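Local coordinates for carboxymuconolactone decarboxylase family protein (Methanocaldococcus jannaschii, PDB 3D7I) that probably acts as a peroxiredoxin-like oxidoreductase of the AhpD-like carboxymuconolactone decarboxylase family, possibly serving in oxygen detoxification, at residues 10-15 with 21-26; 32-37 with 43-48; 39-44 with 70-75; 50-55 with 59-64; 81-86 with 97-102. One frame throughout, in Å; residues are numbered along the deposited sequence.

How the contacts relate
The chain is built of six helices and the loops between them, with no strand. Contact 1 lies apart, about 17 Å from the chain's centre, where helix 10-18 meets helix 20-33. Helix 20-33 then leads into contact 2, centred about 20 Å from contact 1. Contacts 2, 3 and 4 all use helix 41-53; contacts 2 and 3 share Thr43 and Gln44 and are centred about 9 Å apart, and contact 4 is nested inside the loop that contact 3 closes. Contact 5 follows on helices 76-90 and 92-104, its centre about 9 Å from that of contact 4. Contacts 2 to 5 thus join helices that also meet the fourth subunit, while contact 1 faces the second and third.

Contact 1: 10-15 with 21-26; sequences EGMKVV and DLYDII. With SO4 (sulfate ion), chain F.
With CG anti to the backbone N (chi1 175°), Tyr23 lays its ring beside the helix 10-18 backbone at Met12, a selenomethionine whose chain, bent at both chi2 and chi3, brings its terminal methyl to meet it. Met12 CE lies 3.5 Å from Tyr23 CE1, approaching the ring obliquely. The same methyl is pressed against Ile26, with Met12 CE 3.5 Å from Ile26 CG2, a little tighter than ordinary van der Waals contact. One turn on, Val15 CG1 rests over the backbone of Tyr23, 3.9 Å from Tyr23 CA, and reaches Ile26 CD1 at 4.2 Å. The two consecutive helices, 10-18 and 20-33, fold back on each other as a splayed helix-turn-helix pair, their short segments running at 133° with axes 9.6 Å apart. Were Tyr23 cut back to an alanine, the Met12 methyl would probably lose its ring partner and a gap open beside CE. At the start of helix 20-33, a sulfate accepts from Asp21 N at 2.9 Å to O4 and from Leu22 N to O3; Lys37 of the third subunit binds the same ion. Met92 of the second subunit packs on both Met12 and Ile26, and Phe95 of that subunit packs on Val15.

Contact 2: 32-37 with 43-48; sequences TVFTGK and TQKLIA. With SO4 (sulfate ion), chain C.
Gln44 makes the direct hydrogen bond of this contact, giving NE2 to Val33 O at 2.9 Å with an N-H...O angle of 139°. Val33 O is tilted from the Gln44 amide plane, and the bond is bent rather than straight. The other end of the amide works through water: water 1 bridges Gly36 N, at 2.9 Å, and Gln44 OE1, at 2.7 Å. The amide thus holds on to the chain on both sides of Phe34, the residue where helix 20-33 gives way to loop.

The remaining contact is made by the Phe34 ring. Lys45, bent at chi2 (-75°), turns its chain across one face, and CE sits 3.8 Å from the ring centroid in a CH-pi contact, 20° off the normal. Val33 CG1 lies over the centre of the opposite face. At the edge, in the ring plane, comes Gln44 CB, 3.7 Å from Phe34 CD1, while the ring and amide planes stand nearly perpendicular.

Farther out, Lys37 NZ binds a sulfate, 2.9 Å to O1, which the helix start of the third subunit also holds through its Asp21 N and Leu22 N. The contact joins the C-terminal end of helix 20-33 to helix 41-53, with Tyr41 set edge-to-face against Phe34 and helix 58-72 touching Lys45. The fourth subunit closes in as well: its Asp81 O takes a hydrogen bond from Gln44 NE2, and its Leu88 packs on Phe34.

Contact 3: 39-44 with 70-75; sequences LDYKTQ and KELGIT
Leu72 and Tyr41 meet almost at right angles, the leucine bringing its CD2 methyl obliquely against the CD2-CE2 bond of the phenol ring. Leu72 CD2 is 3.6 Å from Tyr41 CD2, and the same methyl lies 3.6 Å from Lys42 CA, wedged between the ring and the first turn of helix 41-53. The ring reaches it because Tyr41 CG is anti to the backbone N (chi1 -175°). Shortening Leu72 to an alanine would probably open a gap between the Tyr41 ring and Lys42 CA, leaving the ring with less to lean on here.

Lys42 stretches out fully extended and passes Ile74 at a slant, its methylene Lys42 CG 3.9 Å from Ile74 CG1. Beyond the isoleucine the ammonium group reaches the other segment through water 2, which accepts from Lys42 NZ at 3.1 Å and donates to Gly73 O at 2.8 Å. Its charge is paired with Glu78 in a salt bridge. Gly73, with positive phi, carries the chain out of helix 58-72.

Asp40 is the N-cap of helix 41-53: Asp40 OD1 accepts head-on from Thr43 N at 2.9 Å, and from Thr43 OG1 at 2.9 Å, tilted out of the carboxylate plane. The first turn that presents Tyr41 and Lys42 is steadied by these two bonds to one oxygen as well as by its backbone bonds, whereas the direct meeting of the segments is apolar, and polar linkage between them goes by way of water at the lysine tip.

Contact 4: 50-55 with 59-64; sequences GIVASR and VAIEKQ
Val52 points its side chain from helix 41-53 toward helix 58-72, and its two methyls part at CB to meet different residues. CG1, set anti to the backbone N (chi1 177°), meets two residues of the facing helix: Val52 CG1 is 3.5 Å from Ala60 CB and 3.7 Å from Ile61 CG1, and it also lies close to Ile61 N. CG2 takes the other direction, where Val52 CG2 meets the methylene Gln64 CG at 3.9 Å, the glutamine chain running athwart the valine. Gln64 is bent at chi2, and its side chain also packs on Lys45, Ala48 and Ile49 of helix 41-53. Val52 has a second conformation, which makes the reach of its methyls somewhat less certain.

Ile61 answers from the facing helix. Its CG1 branch lies over the backbone of Val52 and Arg55, with Ile61 CG1 3.6 Å from Val52 O, while Ile61 CD1 continues to Arg55 O at 3.8 Å. The other branch, CG2, comes to Ala53 CB at 4.4 Å. Ala53 and Ile61 are where the backbones come nearest, their CA atoms 5.6 Å apart, consistent with the small side chain of Ala53.

These helices are consecutive, and the contact packs them together next to the short connection that joins them. Helices 76-90 and 92-104 lie against it, with Leu83, Val86 and Ala98 on Ala53 and Ile101 on Ile61. Arg55 reaches out of the chain to the fourth subunit, donating from NH2 to Thr89 O and from NH1 to Ser90 OG there.

Contact 5: 81-86 with 97-102; sequences DVLRVV and KAMKIL. With SO4 (sulfate ion), chain E.
Leu83 carries this contact, its two methyls spread over the Ala98-Met99 turn of helix 92-104. Leu83 CD2 sits 3.6 Å from Ala98 CB. The other methyl nestles against the backbone, Leu83 CD1 lying 3.7 Å from Met99 N, and beside the selenium of selenomethionine Met99, Leu83 CD1 to SE being 3.8 Å. One turn on, Leu102 CD2 lies 4.1 Å from Leu83 CD1. The short segments run nearly antiparallel, at 164° with axes 10.3 Å apart, as expected of helices 76-90 and 92-104 joined by a tight turn.

Around this layer, Ala53 of helix 41-53 packs on both Leu83 and Ala98, and Val15 of the fifth subunit packs on Met99. On the far side of helix 76-90, Arg84, bent at chi3 (94°), presents the edge of its guanidinium to a sulfate through four long, weak bonds, the shortest from NH1 and NH2 to O1 at 3.3 Å. That ion is shared with the Asp21 and Leu22 amides of the fifth subunit, while Arg84 NH2 also gives a bond to Thr32 O of the fourth. Within the chain, then, the two helices meet through apolar side chains, while the charged Arg84 bonds to the sulfate and to another subunit.

Contact 1: 10-15 with 21-26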
# COMPACT_ATOMS: atom_id res chain seq x y z
N GLU B 10 22.47 4.49 5.97
CA GLU B 10 22.54 5.88 6.43
C GLU B 10 21.43 6.23 7.42
O GLU B 10 21.67 6.93 8.40
CB GLU B 10 22.48 6.83 5.24
N GLY B 11 20.23 5.72 7.15
CA GLY B 11 19.09 5.94 8.03
C GLY B 11 19.39 5.47 9.43
O GLY B 11 19.20 6.22 10.38
N MSE B 12 19.89 4.24 9.54
CA MSE B 12 20.23 3.68 10.86
C MSE B 12 21.39 4.41 11.53
O MSE B 12 21.41 4.49 12.76
CB MSE B 12 20.50 2.18 10.81
CG MSE B 12 19.22 1.33 10.74
SE MSE B 12 18.17 1.52 12.37
CE MSE B 12 19.23 0.26 13.42
N LYS B 13 22.34 4.95 10.76
CA LYS B 13 23.41 5.75 11.38
C LYS B 13 22.86 7.06 11.99
O LYS B 13 23.33 7.50 13.03
CB LYS B 13 24.54 6.04 10.38
CG LYS B 13 25.32 4.75 10.01
CD LYS B 13 26.21 4.88 8.75
CE LYS B 13 27.00 6.12 8.71
NZ LYS B 13 28.08 6.11 7.65
N VAL B 14 21.84 7.63 11.35
CA VAL B 14 21.15 8.83 11.86
C VAL B 14 20.47 8.47 13.20
O VAL B 14 20.57 9.21 14.19
CB VAL B 14 20.06 9.33 10.85
CG1 VAL B 14 19.24 10.47 11.45
CG2 VAL B 14 20.72 9.79 9.54
N VAL B 15 19.87 7.30 13.22
CA VAL B 15 19.19 6.83 14.44
C VAL B 15 20.22 6.62 15.55
O VAL B 15 20.00 7.03 16.68
CB VAL B 15 18.36 5.57 14.24
CG1 VAL B 15 17.71 5.16 15.57
CG2 VAL B 15 17.24 5.80 13.15
N ASP B 21 19.39 4.69 22.50
CA ASP B 21 18.65 3.58 23.12
C ASP B 21 17.66 2.97 22.13
O ASP B 21 17.47 1.73 22.07
CB ASP B 21 17.91 4.04 24.38
CG ASP B 21 18.84 4.23 25.59
OD1 ASP B 21 20.06 3.93 25.53
OD2 ASP B 21 18.32 4.68 26.63
N LEU B 22 17.03 3.81 21.32
CA LEU B 22 16.14 3.30 20.28
C LEU B 22 16.92 2.48 19.26
O LEU B 22 16.50 1.40 18.85
CB LEU B 22 15.39 4.46 19.61
CG LEU B 22 14.40 4.14 18.51
CD1 LEU B 22 13.34 3.10 18.99
CD2 LEU B 22 13.77 5.46 18.01
N TYR B 23 18.07 3.01 18.86
CA TYR B 23 18.97 2.29 17.96
C TYR B 23 19.27 0.87 18.50
O TYR B 23 19.16 -0.12 17.78
CB TYR B 23 20.26 3.07 17.78
CG TYR B 23 21.28 2.32 16.96
CD1 TYR B 23 21.22 2.33 15.58
CD2 TYR B 23 22.29 1.58 17.57
CE1 TYR B 23 22.15 1.64 14.83
CE2 TYR B 23 23.20 0.89 16.83
CZ TYR B 23 23.12 0.92 15.45
OH TYR B 23 24.03 0.25 14.72
N ASP B 24 19.66 0.81 19.76
CA ASP B 24 20.01 -0.47 20.38
C ASP B 24 18.86 -1.49 20.38
O ASP B 24 19.08 -2.68 20.14
CB ASP B 24 20.47 -0.24 21.82
CG ASP B 24 21.84 0.36 21.91
OD1 ASP B 24 22.61 0.30 20.91
OD2 ASP B 24 22.15 0.87 23.01
N ILE B 25 17.63 -1.02 20.60
CA ILE B 25 16.48 -1.92 20.64
C ILE B 25 16.21 -2.40 19.20
O ILE B 25 15.90 -3.57 18.97
CB ILE B 25 15.23 -1.25 21.23
CG1 ILE B 25 15.47 -0.88 22.69
CG2 ILE B 25 14.04 -2.19 21.13
CD1 ILE B 25 14.51 0.22 23.22
N ILE B 26 16.39 -1.50 18.22
CA ILE B 26 16.19 -1.87 16.82
C ILE B 26 17.20 -2.95 16.41
O ILE B 26 16.84 -3.95 15.75
CB ILE B 26 16.24 -0.64 15.85
CG1 ILE B 26 15.05 0.30 16.08
CG2 ILE B 26 16.20 -1.09 14.38
CD1 ILE B 26 15.26 1.70 15.44
S SO4 F . 17.35 7.56 23.51
O1 SO4 F . 17.34 8.97 23.13
O2 SO4 F . 16.47 7.39 24.68
O3 SO4 F . 16.82 6.72 22.42
O4 SO4 F . 18.73 7.16 23.83

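Contact 2: 32-37 with 43-48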
# COMPACT_ATOMS: atom_id res chain seq x y z
N THR B 32 17.24 -10.66 16.47
CA THR B 32 16.23 -11.69 16.83
C THR B 32 15.36 -12.11 15.66
O THR B 32 15.12 -13.32 15.44
CB THR B 32 15.33 -11.22 17.98
OG1 THR B 32 16.18 -10.87 19.09
CG2 THR B 32 14.32 -12.32 18.35
N VAL B 33 14.85 -11.13 14.89
CA VAL B 33 14.09 -11.45 13.68
C VAL B 33 14.87 -12.41 12.78
O VAL B 33 14.30 -13.39 12.26
CB VAL B 33 13.74 -10.16 12.93
CG1 VAL B 33 13.51 -10.42 11.41
CG2 VAL B 33 12.55 -9.46 13.63
N PHE B 34 16.18 -12.19 12.63
CA PHE B 34 16.98 -13.00 11.71
C PHE B 34 17.65 -14.20 12.36
O PHE B 34 18.57 -14.80 11.79
CB PHE B 34 17.99 -12.16 10.94
CG PHE B 34 17.38 -11.32 9.88
CD1 PHE B 34 16.71 -11.91 8.81
CD2 PHE B 34 17.43 -9.94 9.95
CE1 PHE B 34 16.11 -11.13 7.84
CE2 PHE B 34 16.84 -9.16 8.99
CZ PHE B 34 16.18 -9.75 7.93
N THR B 35 17.18 -14.54 13.56
CA THR B 35 17.52 -15.82 14.18
C THR B 35 16.27 -16.69 14.11
O THR B 35 15.50 -16.79 15.07
CB THR B 35 18.03 -15.61 15.62
OG1 THR B 35 19.10 -14.66 15.61
CG2 THR B 35 18.57 -16.92 16.21
N GLY B 36 16.06 -17.28 12.94
CA GLY B 36 14.91 -18.13 12.72
C GLY B 36 15.00 -19.42 13.51
O GLY B 36 16.09 -19.87 13.89
N LYS B 37 13.85 -20.01 13.80
CA LYS B 37 13.85 -21.34 14.47
C LYS B 37 14.14 -22.48 13.50
O LYS B 37 14.77 -23.48 13.89
CB LYS B 37 12.53 -21.56 15.19
CG LYS B 37 12.28 -20.50 16.25
CD LYS B 37 13.31 -20.45 17.33
CE LYS B 37 12.90 -19.44 18.39
NZ LYS B 37 13.91 -19.30 19.49
N THR B 43 17.46 -17.56 3.58
CA THR B 43 16.05 -17.66 3.22
C THR B 43 15.25 -16.45 3.69
O THR B 43 14.45 -15.89 2.96
CB THR B 43 15.40 -18.95 3.74
OG1 THR B 43 16.09 -20.07 3.18
CG2 THR B 43 13.93 -19.03 3.36
N GLN B 44 15.49 -16.04 4.93
CA GLN B 44 14.84 -14.86 5.46
C GLN B 44 15.21 -13.58 4.71
O GLN B 44 14.36 -12.73 4.53
CB GLN B 44 15.15 -14.70 6.94
CG GLN B 44 14.53 -15.73 7.82
CD GLN B 44 14.79 -15.43 9.27
OE1 GLN B 44 15.94 -15.41 9.68
NE2 GLN B 44 13.71 -15.21 10.05
N LYS B 45 16.47 -13.42 4.33
CA LYS B 45 16.87 -12.25 3.55
C LYS B 45 16.24 -12.23 2.15
O LYS B 45 15.89 -11.18 1.65
CB LYS B 45 18.40 -12.17 3.44
CG LYS B 45 19.00 -11.62 4.72
CD LYS B 45 18.80 -10.10 4.84
CE LYS B 45 19.32 -9.62 6.19
NZ LYS B 45 19.14 -8.15 6.42
N LEU B 46 16.09 -13.41 1.54
CA LEU B 46 15.36 -13.54 0.26
C LEU B 46 13.90 -13.11 0.41
O LEU B 46 13.35 -12.41 -0.44
CB LEU B 46 15.47 -14.98 -0.30
CG LEU B 46 16.87 -15.41 -0.76
CD1 LEU B 46 16.92 -16.91 -1.05
CD2 LEU B 46 17.31 -14.62 -2.01
N ILE B 47 13.28 -13.50 1.52
CA ILE B 47 11.94 -13.06 1.85
C ILE B 47 11.89 -11.53 2.01
O ILE B 47 10.98 -10.88 1.49
CB ILE B 47 11.43 -13.77 3.12
CG1 ILE B 47 11.23 -15.27 2.86
CG2 ILE B 47 10.10 -13.14 3.65
CD1 ILE B 47 11.16 -16.12 4.16
N ALA B 48 12.88 -10.97 2.70
CA ALA B 48 12.94 -9.52 2.91
C ALA B 48 13.02 -8.80 1.55
O ALA B 48 12.35 -7.79 1.34
CB ALA B 48 14.14 -9.14 3.83
S SO4 C . 12.54 -16.76 21.74
O1 SO4 C . 11.95 -17.99 21.21
O2 SO4 C . 13.98 -16.76 21.41
O3 SO4 C . 11.94 -15.57 21.11
O4 SO4 C . 12.34 -16.72 23.20
O HOH W 1 17.49 -17.46 10.46

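Contact 3: 39-44 with 70-75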
# COMPACT_ATOMS: atom_id res chain seq x y z
N LEU B 39 14.03 -21.66 9.46
CA LEU B 39 14.54 -21.04 8.22
C LEU B 39 15.89 -20.40 8.50
O LEU B 39 16.11 -19.81 9.57
CB LEU B 39 13.56 -19.99 7.70
CG LEU B 39 12.19 -20.48 7.33
CD1 LEU B 39 11.37 -19.33 6.72
CD2 LEU B 39 12.28 -21.66 6.39
N ASP B 40 16.81 -20.53 7.55
CA ASP B 40 18.12 -19.93 7.74
C ASP B 40 18.12 -18.46 7.32
O ASP B 40 17.14 -17.95 6.80
CB ASP B 40 19.22 -20.77 7.06
CG ASP B 40 19.12 -20.81 5.55
OD1 ASP B 40 18.43 -19.99 4.90
OD2 ASP B 40 19.77 -21.72 4.99
N TYR B 41 19.21 -17.78 7.61
CA TYR B 41 19.30 -16.35 7.38
C TYR B 41 19.16 -16.00 5.90
O TYR B 41 18.48 -15.03 5.53
CB TYR B 41 20.66 -15.90 7.90
CG TYR B 41 20.94 -14.42 7.88
CD1 TYR B 41 19.97 -13.50 8.25
CD2 TYR B 41 22.21 -13.95 7.55
CE1 TYR B 41 20.26 -12.14 8.26
CE2 TYR B 41 22.50 -12.61 7.56
CZ TYR B 41 21.53 -11.71 7.92
OH TYR B 41 21.83 -10.36 7.94
N LYS B 42 19.82 -16.77 5.05
CA LYS B 42 19.67 -16.56 3.59
C LYS B 42 18.22 -16.57 3.14
O LYS B 42 17.80 -15.69 2.38
CB LYS B 42 20.47 -17.60 2.82
CG LYS B 42 20.42 -17.47 1.30
CD LYS B 42 21.14 -18.65 0.64
CE LYS B 42 21.24 -18.47 -0.87
NZ LYS B 42 22.00 -19.59 -1.51
N THR B 43 17.46 -17.56 3.58
CA THR B 43 16.05 -17.66 3.22
C THR B 43 15.25 -16.45 3.69
O THR B 43 14.45 -15.89 2.96
CB THR B 43 15.40 -18.95 3.74
OG1 THR B 43 16.09 -20.07 3.18
CG2 THR B 43 13.93 -19.03 3.36
N GLN B 44 15.49 -16.04 4.93
CA GLN B 44 14.84 -14.86 5.46
C GLN B 44 15.21 -13.58 4.71
O GLN B 44 14.36 -12.73 4.53
CB GLN B 44 15.15 -14.70 6.94
CG GLN B 44 14.53 -15.73 7.82
CD GLN B 44 14.79 -15.43 9.27
OE1 GLN B 44 15.94 -15.41 9.68
NE2 GLN B 44 13.71 -15.21 10.05
N LYS B 70 26.33 -8.84 -0.96
CA LYS B 70 27.62 -8.55 -0.29
C LYS B 70 27.80 -9.41 0.95
O LYS B 70 28.79 -10.14 1.06
CB LYS B 70 27.70 -7.07 0.09
N GLU B 71 26.84 -9.34 1.86
CA GLU B 71 26.92 -10.05 3.14
C GLU B 71 26.74 -11.57 3.02
O GLU B 71 27.51 -12.32 3.61
CB GLU B 71 25.91 -9.49 4.15
N LEU B 72 25.74 -12.02 2.26
CA LEU B 72 25.41 -13.45 2.21
C LEU B 72 25.85 -14.16 0.93
O LEU B 72 25.68 -15.37 0.81
CB LEU B 72 23.89 -13.63 2.40
CG LEU B 72 23.26 -13.13 3.71
CD1 LEU B 72 23.05 -11.61 3.70
CD2 LEU B 72 21.93 -13.82 3.99
N GLY B 73 26.37 -13.45 -0.05
CA GLY B 73 26.72 -14.11 -1.31
C GLY B 73 25.52 -14.57 -2.14
O GLY B 73 25.63 -15.47 -2.99
N ILE B 74 24.36 -13.95 -1.90
CA ILE B 74 23.17 -14.24 -2.72
C ILE B 74 23.45 -13.82 -4.18
O ILE B 74 24.10 -12.80 -4.40
CB ILE B 74 21.93 -13.57 -2.08
CG1 ILE B 74 21.47 -14.41 -0.87
CG2 ILE B 74 20.79 -13.39 -3.12
CD1 ILE B 74 20.45 -13.75 0.05
N THR B 75 23.03 -14.63 -5.16
CA THR B 75 23.32 -14.31 -6.58
C THR B 75 22.22 -13.49 -7.24
O THR B 75 21.10 -13.46 -6.76
CB THR B 75 23.52 -15.56 -7.45
OG1 THR B 75 22.33 -16.34 -7.46
CG2 THR B 75 24.79 -16.45 -6.94
O HOH W 2 24.03 -17.82 -3.13

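Contact 4: 50-55 with 59-64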
# COMPACT_ATOMS: atom_id res chain seq x y z
N GLY B 50 11.90 -9.90 -1.33
CA GLY B 50 10.56 -10.01 -1.89
C GLY B 50 9.59 -8.97 -1.38
O GLY B 50 8.85 -8.33 -2.13
N ILE B 51 9.58 -8.79 -0.06
CA ILE B 51 8.65 -7.87 0.55
C ILE B 51 8.95 -6.45 0.12
O ILE B 51 8.04 -5.71 -0.26
CB ILE B 51 8.66 -7.97 2.10
CG1 ILE B 51 8.07 -9.33 2.54
CG2 ILE B 51 7.87 -6.81 2.75
CD1 ILE B 51 8.28 -9.70 4.00
N VAL B 52 10.20 -6.03 0.23
CA VAL B 52 10.60 -4.66 -0.12
C VAL B 52 10.37 -4.40 -1.62
O VAL B 52 9.91 -3.33 -2.03
CB VAL B 52 12.07 -4.42 0.24
CG1 VAL B 52 12.52 -3.02 -0.19
CG2 VAL B 52 12.29 -4.61 1.76
N ALA B 53 10.68 -5.41 -2.44
CA ALA B 53 10.50 -5.26 -3.88
C ALA B 53 9.04 -5.17 -4.28
O ALA B 53 8.74 -4.67 -5.36
CB ALA B 53 11.22 -6.37 -4.68
N SER B 54 8.13 -5.65 -3.43
CA SER B 54 6.70 -5.61 -3.71
C SER B 54 6.15 -4.20 -3.56
O SER B 54 5.05 -3.92 -4.02
CB SER B 54 5.92 -6.60 -2.82
OG SER B 54 5.81 -6.21 -1.46
N ARG B 55 6.93 -3.33 -2.92
CA ARG B 55 6.58 -1.92 -2.66
C ARG B 55 7.42 -0.97 -3.52
O ARG B 55 8.16 -1.41 -4.40
CB ARG B 55 6.76 -1.66 -1.17
CG ARG B 55 5.99 -2.67 -0.34
CD ARG B 55 5.74 -2.25 1.07
NE ARG B 55 6.98 -2.28 1.83
CZ ARG B 55 7.16 -2.87 3.01
NH1 ARG B 55 6.17 -3.51 3.64
NH2 ARG B 55 8.37 -2.81 3.56
N VAL B 59 15.20 2.81 -3.29
CA VAL B 59 16.43 2.83 -2.50
C VAL B 59 16.46 1.66 -1.54
O VAL B 59 17.50 1.01 -1.39
CB VAL B 59 16.62 4.20 -1.75
N ALA B 60 15.33 1.38 -0.90
CA ALA B 60 15.19 0.21 -0.03
C ALA B 60 15.45 -1.09 -0.80
O ALA B 60 16.12 -2.01 -0.29
CB ALA B 60 13.81 0.19 0.59
N ILE B 61 14.94 -1.16 -2.02
CA ILE B 61 15.14 -2.35 -2.85
C ILE B 61 16.63 -2.51 -3.19
O ILE B 61 17.21 -3.59 -2.98
CB ILE B 61 14.30 -2.33 -4.13
CG1 ILE B 61 12.81 -2.29 -3.80
CG2 ILE B 61 14.60 -3.57 -4.97
CD1 ILE B 61 11.91 -1.84 -4.96
N GLU B 62 17.24 -1.46 -3.73
CA GLU B 62 18.68 -1.50 -4.06
C GLU B 62 19.54 -1.91 -2.85
O GLU B 62 20.45 -2.75 -2.97
CB GLU B 62 19.14 -0.15 -4.62
CG GLU B 62 20.58 -0.14 -5.16
N LYS B 63 19.23 -1.36 -1.68
CA LYS B 63 19.98 -1.65 -0.45
C LYS B 63 19.80 -3.07 0.05
O LYS B 63 20.78 -3.72 0.46
CB LYS B 63 19.59 -0.66 0.67
N GLN B 64 18.57 -3.59 0.02
CA GLN B 64 18.36 -4.99 0.41
C GLN B 64 19.12 -5.91 -0.52
O GLN B 64 19.72 -6.87 -0.08
CB GLN B 64 16.86 -5.40 0.44
CG GLN B 64 16.12 -5.20 1.79
CD GLN B 64 16.51 -6.19 2.89
OE1 GLN B 64 17.05 -7.27 2.62
NE2 GLN B 64 16.22 -5.83 4.12

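Contact 5: 81-86 with 97-102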
# COMPACT_ATOMS: atom_id res chain seq x y z
N ASP B 81 14.74 -15.06 -9.10
CA ASP B 81 13.69 -16.00 -8.70
C ASP B 81 12.75 -15.43 -7.64
O ASP B 81 11.57 -15.74 -7.63
CB ASP B 81 14.28 -17.30 -8.16
CG ASP B 81 14.81 -18.24 -9.26
OD1 ASP B 81 14.46 -18.10 -10.46
OD2 ASP B 81 15.56 -19.15 -8.87
N VAL B 82 13.28 -14.60 -6.74
CA VAL B 82 12.45 -13.84 -5.82
C VAL B 82 11.50 -12.92 -6.61
O VAL B 82 10.28 -12.86 -6.33
CB VAL B 82 13.30 -13.02 -4.82
CG1 VAL B 82 12.41 -12.12 -3.95
CG2 VAL B 82 14.24 -13.95 -3.98
N LEU B 83 12.03 -12.26 -7.64
CA LEU B 83 11.25 -11.30 -8.41
C LEU B 83 10.13 -11.96 -9.22
O LEU B 83 9.08 -11.36 -9.45
CB LEU B 83 12.16 -10.47 -9.29
CG LEU B 83 13.20 -9.63 -8.53
CD1 LEU B 83 13.89 -8.66 -9.49
CD2 LEU B 83 12.55 -8.87 -7.33
N ARG B 84 10.31 -13.24 -9.57
CA ARG B 84 9.21 -13.99 -10.22
C ARG B 84 7.99 -14.01 -9.32
O ARG B 84 6.85 -13.76 -9.72
CB ARG B 84 9.67 -15.41 -10.55
CG ARG B 84 10.76 -15.49 -11.60
CD ARG B 84 11.35 -16.88 -11.69
NE ARG B 84 10.71 -17.67 -12.70
CZ ARG B 84 11.16 -17.83 -13.95
NH1 ARG B 84 12.27 -17.28 -14.42
NH2 ARG B 84 10.47 -18.57 -14.75
N VAL B 85 8.23 -14.23 -8.04
CA VAL B 85 7.17 -14.21 -7.03
C VAL B 85 6.59 -12.81 -6.83
O VAL B 85 5.38 -12.66 -6.70
CB VAL B 85 7.64 -14.80 -5.68
CG1 VAL B 85 6.44 -14.94 -4.69
CG2 VAL B 85 8.30 -16.19 -5.91
N VAL B 86 7.43 -11.77 -6.82
CA VAL B 86 6.93 -10.40 -6.82
C VAL B 86 5.96 -10.14 -7.97
O VAL B 86 4.94 -9.52 -7.76
CB VAL B 86 8.10 -9.37 -6.84
CG1 VAL B 86 7.60 -7.94 -6.98
CG2 VAL B 86 8.92 -9.53 -5.54
N LYS B 97 10.36 -2.66 -12.16
CA LYS B 97 11.20 -1.74 -11.40
C LYS B 97 12.33 -2.53 -10.74
O LYS B 97 13.50 -2.13 -10.82
CB LYS B 97 10.37 -1.00 -10.33
CG LYS B 97 11.16 -0.03 -9.45
CD LYS B 97 10.23 0.85 -8.59
CE LYS B 97 10.84 2.22 -8.34
NZ LYS B 97 10.74 3.10 -9.53
N ALA B 98 11.98 -3.62 -10.08
CA ALA B 98 12.95 -4.45 -9.34
C ALA B 98 13.97 -5.11 -10.26
O ALA B 98 15.19 -5.18 -9.95
CB ALA B 98 12.22 -5.52 -8.49
N MSE B 99 13.49 -5.58 -11.41
CA MSE B 99 14.36 -6.22 -12.38
C MSE B 99 15.39 -5.23 -12.87
O MSE B 99 16.55 -5.59 -13.03
CB MSE B 99 13.61 -6.82 -13.57
CG MSE B 99 13.06 -8.18 -13.37
SE MSE B 99 14.43 -9.60 -13.13
CE MSE B 99 15.58 -8.99 -13.73
N LYS B 100 14.97 -4.00 -13.14
CA LYS B 100 15.89 -2.94 -13.59
C LYS B 100 16.97 -2.61 -12.56
O LYS B 100 18.14 -2.41 -12.90
CB LYS B 100 15.10 -1.69 -13.98
CG LYS B 100 15.99 -0.52 -14.44
N ILE B 101 16.57 -2.54 -11.30
CA ILE B 101 17.49 -2.33 -10.19
C ILE B 101 18.49 -3.49 -10.11
O ILE B 101 19.70 -3.26 -9.98
CB ILE B 101 16.75 -2.16 -8.86
CG1 ILE B 101 15.88 -0.89 -8.85
CG2 ILE B 101 17.73 -2.15 -7.68
CD1 ILE B 101 14.89 -0.82 -7.68
N LEU B 102 18.00 -4.72 -10.21
CA LEU B 102 18.86 -5.91 -10.16
C LEU B 102 19.88 -5.89 -11.28
O LEU B 102 21.06 -6.20 -11.06
CB LEU B 102 18.02 -7.20 -10.25
CG LEU B 102 18.79 -8.53 -10.23
CD1 LEU B 102 19.66 -8.68 -8.96
CD2 LEU B 102 17.78 -9.65 -10.33
S SO4 E . 12.67 -18.94 -17.88
O1 SO4 E . 11.85 -17.79 -17.69
O2 SO4 E . 11.97 -20.10 -17.36
O3 SO4 E . 12.99 -19.16 -19.31
O4 SO4 E . 13.91 -18.70 -17.16